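Local coordinates for prefoldin beta subunit 2 (Thermococcus sp., PDB 3AEI), which probably serves as a beta-type subunit of prefoldin, the coiled-coil chaperone that captures unfolded proteins and hands them to a group II chaperonin, at residues 18-21 with 22-26; 32-35 with 36-40. All blocks are in the same frame, centred on the assembly; numbering follows the deposited sequence.

Both interactions are local contacts along one element, helix 2-37, and their centres lie about 22 Å apart. Interaction 1 (18-21 with 22-26) sits near the middle of the chain, in an unbroken run of helix at the surface, where an arginine and a glutamate one turn apart pair by charge beside helix 59-93. Interaction 2 (32-35 with 36-40) is partly buried and lies where the same helix ends; there threonine and serine hydroxyls join the backbone amides in bonding to carbonyls of the last turn. Its apolar groups, Ala33, Ile36 and Ile37, pack against a second subunit, whereas interaction 1 meets that subunit through Lys26.

Interaction 1: residues 18-21 with 22-26; sequences TLRQ and SLELK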
# COMPACT_ATOMS: atom_id res chain seq x y z
N THR A 18 14.77 -1.04 -8.34
CA THR A 18 13.40 -0.93 -7.83
C THR A 18 13.42 -0.54 -6.37
O THR A 18 12.67 0.33 -5.95
CB THR A 18 12.62 -2.24 -8.05
OG1 THR A 18 12.35 -2.35 -9.44
CG2 THR A 18 11.32 -2.27 -7.30
N LEU A 19 14.32 -1.15 -5.59
CA LEU A 19 14.41 -0.79 -4.15
C LEU A 19 14.87 0.66 -4.00
O LEU A 19 14.34 1.43 -3.19
CB LEU A 19 15.43 -1.68 -3.44
CG LEU A 19 15.00 -2.80 -2.50
CD1 LEU A 19 13.64 -3.32 -2.83
CD2 LEU A 19 16.06 -3.91 -2.57
N ARG A 20 15.88 1.02 -4.78
CA ARG A 20 16.43 2.35 -4.71
C ARG A 20 15.42 3.42 -5.08
O ARG A 20 15.33 4.47 -4.42
CB ARG A 20 17.66 2.44 -5.62
CG ARG A 20 18.46 3.71 -5.41
CD ARG A 20 18.18 4.68 -6.53
NE ARG A 20 18.56 4.14 -7.85
CZ ARG A 20 18.07 4.59 -9.02
NH1 ARG A 20 17.19 5.59 -9.06
NH2 ARG A 20 18.44 4.01 -10.16
N GLN A 21 14.64 3.17 -6.12
CA GLN A 21 13.65 4.15 -6.57
C GLN A 21 12.54 4.36 -5.54
O GLN A 21 11.97 5.45 -5.44
CB GLN A 21 13.06 3.70 -7.90
CG GLN A 21 14.09 3.82 -9.01
CD GLN A 21 13.72 3.02 -10.25
OE1 GLN A 21 12.87 2.12 -10.20
NE2 GLN A 21 14.39 3.31 -11.35
N SER A 22 12.24 3.29 -4.81
CA SER A 22 11.17 3.40 -3.82
C SER A 22 11.68 4.31 -2.70
O SER A 22 10.95 5.15 -2.19
CB SER A 22 10.83 2.01 -3.27
OG SER A 22 9.93 2.12 -2.17
N LEU A 23 12.94 4.16 -2.33
CA LEU A 23 13.50 5.00 -1.28
C LEU A 23 13.63 6.44 -1.73
O LEU A 23 13.33 7.36 -0.95
CB LEU A 23 14.89 4.47 -0.87
CG LEU A 23 14.95 3.07 -0.34
CD1 LEU A 23 16.41 2.75 -0.04
CD2 LEU A 23 14.09 2.94 0.92
N GLU A 24 14.04 6.69 -2.98
CA GLU A 24 14.16 8.08 -3.42
C GLU A 24 12.79 8.76 -3.41
O GLU A 24 12.68 9.96 -3.11
CB GLU A 24 14.77 8.15 -4.82
CG GLU A 24 16.18 7.66 -4.85
CD GLU A 24 16.84 7.78 -6.21
OE1 GLU A 24 16.19 7.40 -7.21
OE2 GLU A 24 18.02 8.23 -6.27
N LEU A 25 11.73 8.01 -3.76
CA LEU A 25 10.41 8.61 -3.77
C LEU A 25 10.01 9.10 -2.37
O LEU A 25 9.52 10.22 -2.19
CB LEU A 25 9.33 7.62 -4.30
CG LEU A 25 7.88 8.11 -4.13
CD1 LEU A 25 7.60 9.37 -4.95
CD2 LEU A 25 6.96 6.99 -4.52
N LYS A 26 10.23 8.25 -1.39
CA LYS A 26 9.86 8.60 -0.03
C LYS A 26 10.73 9.74 0.42
O LYS A 26 10.27 10.66 1.07
CB LYS A 26 10.03 7.40 0.90
CG LYS A 26 9.06 6.26 0.65
CD LYS A 26 9.38 5.16 1.66
CE LYS A 26 8.60 3.90 1.38
NZ LYS A 26 9.20 3.13 0.26
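Arg20 starts out with CG anti to its backbone N (chi1 -169°), then folds at chi2 and chi3, and this double bend brings the edge of its guanidinium to Glu24, one helical turn later. Glu24 answers with CG beside its own backbone N and an extended chain, which carries the carboxylate out to the arginine. Arg20 NH1 gives a salt bridge and hydrogen bond of 2.8 Å to Glu24 OE1. The oxygen lies at the edge of the guanidinium, almost in its plane, but the donor comes to it from above the carboxylate, 41° out of that plane. With the two flat groups turned 71° against each other, a single N-H makes the bond, unlike the side-by-side, two-bond pairing of coplanar groups. The aliphatic part of the arginine also takes part, since Arg20 CD packs 3.4 Å from Glu24 CD.

Beneath the side chains run the i to i+4 bonds of an alpha-helix, such as Glu24 N to Arg20 O at 2.9 Å and Leu25 N to Gln21 O at 3.1 Å. This helix, 2-37, is one arm of the antiparallel coiled coil that defines prefoldin subunits, and helix 59-93 is the other. Leu23 rests on Glu76 and Ile77 of that second arm, a suitable place for a branched apolar side chain, and its CG also lies 3.3 Å from Leu19 O. Glu24 touches Ile77 as well. Arginine suits the flank of this interface because its several N-H groups can serve more than one acid: while NH1 holds Glu24, Arg20 NE forms a salt bridge to Glu84 on helix 59-93, and two acids so close probably stabilise the positive charge.

Interaction 2: residues 32-35 with 36-40; sequences YAEG and IITSL
Glu34 O is gripped twice by Thr38, through the backbone N at 3.0 Å and through the hydroxyl OG1, also at 3.0 Å, the two donors arriving from opposite faces of the carbonyl plane. The side-chain bond depends on chi1 of 63°, which sets OG1 between the backbone N and the carbonyl carbon and turns the hydroxyl back toward the preceding turn. Thr38 CG2 is brought to 3.4 Å from the same oxygen. Ser39 does much the same over a shorter span, reaching back three residues: its OG donates to Ile36 O at 2.6 Å, in the carbonyl plane and on a lone pair, and Ser39 N bonds to that oxygen too.

These bonds close the C-terminal end of helix 2-37, with Thr38 the first residue to leave helical backbone angles. Small hydroxyl residues fit here because they add a second donor to carbonyls at the helix end, where the regular run of i to i+4 amides stops.

Apolar side chains fill another side. Ile36 CD1 reaches the Tyr32 ring at an oblique angle, 3.7 Å from CE2, helped by a ring that leaves the backbone with CG anti to N (chi1 -163°). Ile37 CD1 passes 3.4 Å from Ala33 O and lies 4.3 Å from Ala33 CB, where the short alanine suits a buried position. Tyr32 packs on Arg48 of the second subunit, Ala33 and Ile36 on its Phe50, and Ile37 on its Val55, so this end of the coiled coil helps form the subunit interface.

The chemistry implies a division of labour: the paired donors on Glu34 O and Ile36 O probably help to hold the last turn of the helix together, while the isoleucines and alanine offer the second subunit an apolar surface.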
# COMPACT_ATOMS: atom_id res chain seq x y z
N TYR A 32 9.69 17.57 0.16
CA TYR A 32 8.62 18.44 -0.28
C TYR A 32 7.83 18.88 0.94
O TYR A 32 7.55 20.07 1.11
CB TYR A 32 7.72 17.70 -1.27
CG TYR A 32 6.83 18.60 -2.07
CD1 TYR A 32 7.18 18.98 -3.38
CD2 TYR A 32 5.63 19.04 -1.56
CE1 TYR A 32 6.32 19.78 -4.14
CE2 TYR A 32 4.76 19.84 -2.31
CZ TYR A 32 5.12 20.20 -3.60
OH TYR A 32 4.23 20.92 -4.36
N ALA A 33 7.51 17.93 1.82
CA ALA A 33 6.75 18.23 3.03
C ALA A 33 7.52 19.27 3.88
O ALA A 33 6.92 20.20 4.42
CB ALA A 33 6.52 16.95 3.85
N GLU A 34 8.84 19.12 3.98
CA GLU A 34 9.66 20.05 4.78
C GLU A 34 9.53 21.47 4.24
O GLU A 34 9.38 22.42 5.00
CB GLU A 34 11.12 19.61 4.77
CG GLU A 34 11.95 20.21 5.89
CD GLU A 34 13.35 19.62 5.90
OE1 GLU A 34 13.93 19.49 6.99
OE2 GLU A 34 13.85 19.28 4.82
N GLY A 35 9.54 21.60 2.92
CA GLY A 35 9.39 22.93 2.35
C GLY A 35 8.09 23.60 2.74
O GLY A 35 8.08 24.81 2.99
N ILE A 36 7.00 22.83 2.80
CA ILE A 36 5.71 23.36 3.18
C ILE A 36 5.65 23.70 4.67
O ILE A 36 5.16 24.77 5.09
CB ILE A 36 4.58 22.36 2.88
CG1 ILE A 36 4.54 22.09 1.37
CG2 ILE A 36 3.26 22.88 3.44
CD1 ILE A 36 3.44 21.21 0.92
N ILE A 37 6.15 22.77 5.47
CA ILE A 37 6.12 22.94 6.91
C ILE A 37 6.91 24.15 7.36
O ILE A 37 6.56 24.78 8.36
CB ILE A 37 6.68 21.66 7.58
CG1 ILE A 37 5.67 20.52 7.38
CG2 ILE A 37 6.92 21.88 9.07
CD1 ILE A 37 6.31 19.10 7.59
N THR A 38 7.96 24.47 6.64
CA THR A 38 8.77 25.61 7.04
C THR A 38 8.38 26.88 6.30
O THR A 38 9.06 27.88 6.40
CB THR A 38 10.26 25.31 6.83
OG1 THR A 38 10.53 25.11 5.42
CG2 THR A 38 10.69 24.09 7.63
N SER A 39 7.27 26.84 5.57
CA SER A 39 6.82 28.02 4.82
C SER A 39 6.16 29.03 5.75
O SER A 39 6.04 28.81 6.95
CB SER A 39 5.87 27.64 3.66
OG SER A 39 4.63 27.10 4.08
N LEU A 40 5.72 30.15 5.21
CA LEU A 40 5.16 31.20 6.04
C LEU A 40 3.84 30.98 6.76
O LEU A 40 3.70 31.43 7.90
CB LEU A 40 5.09 32.47 5.20
CG LEU A 40 4.99 33.81 5.92
CD1 LEU A 40 6.24 34.07 6.78
CD2 LEU A 40 4.85 34.87 4.83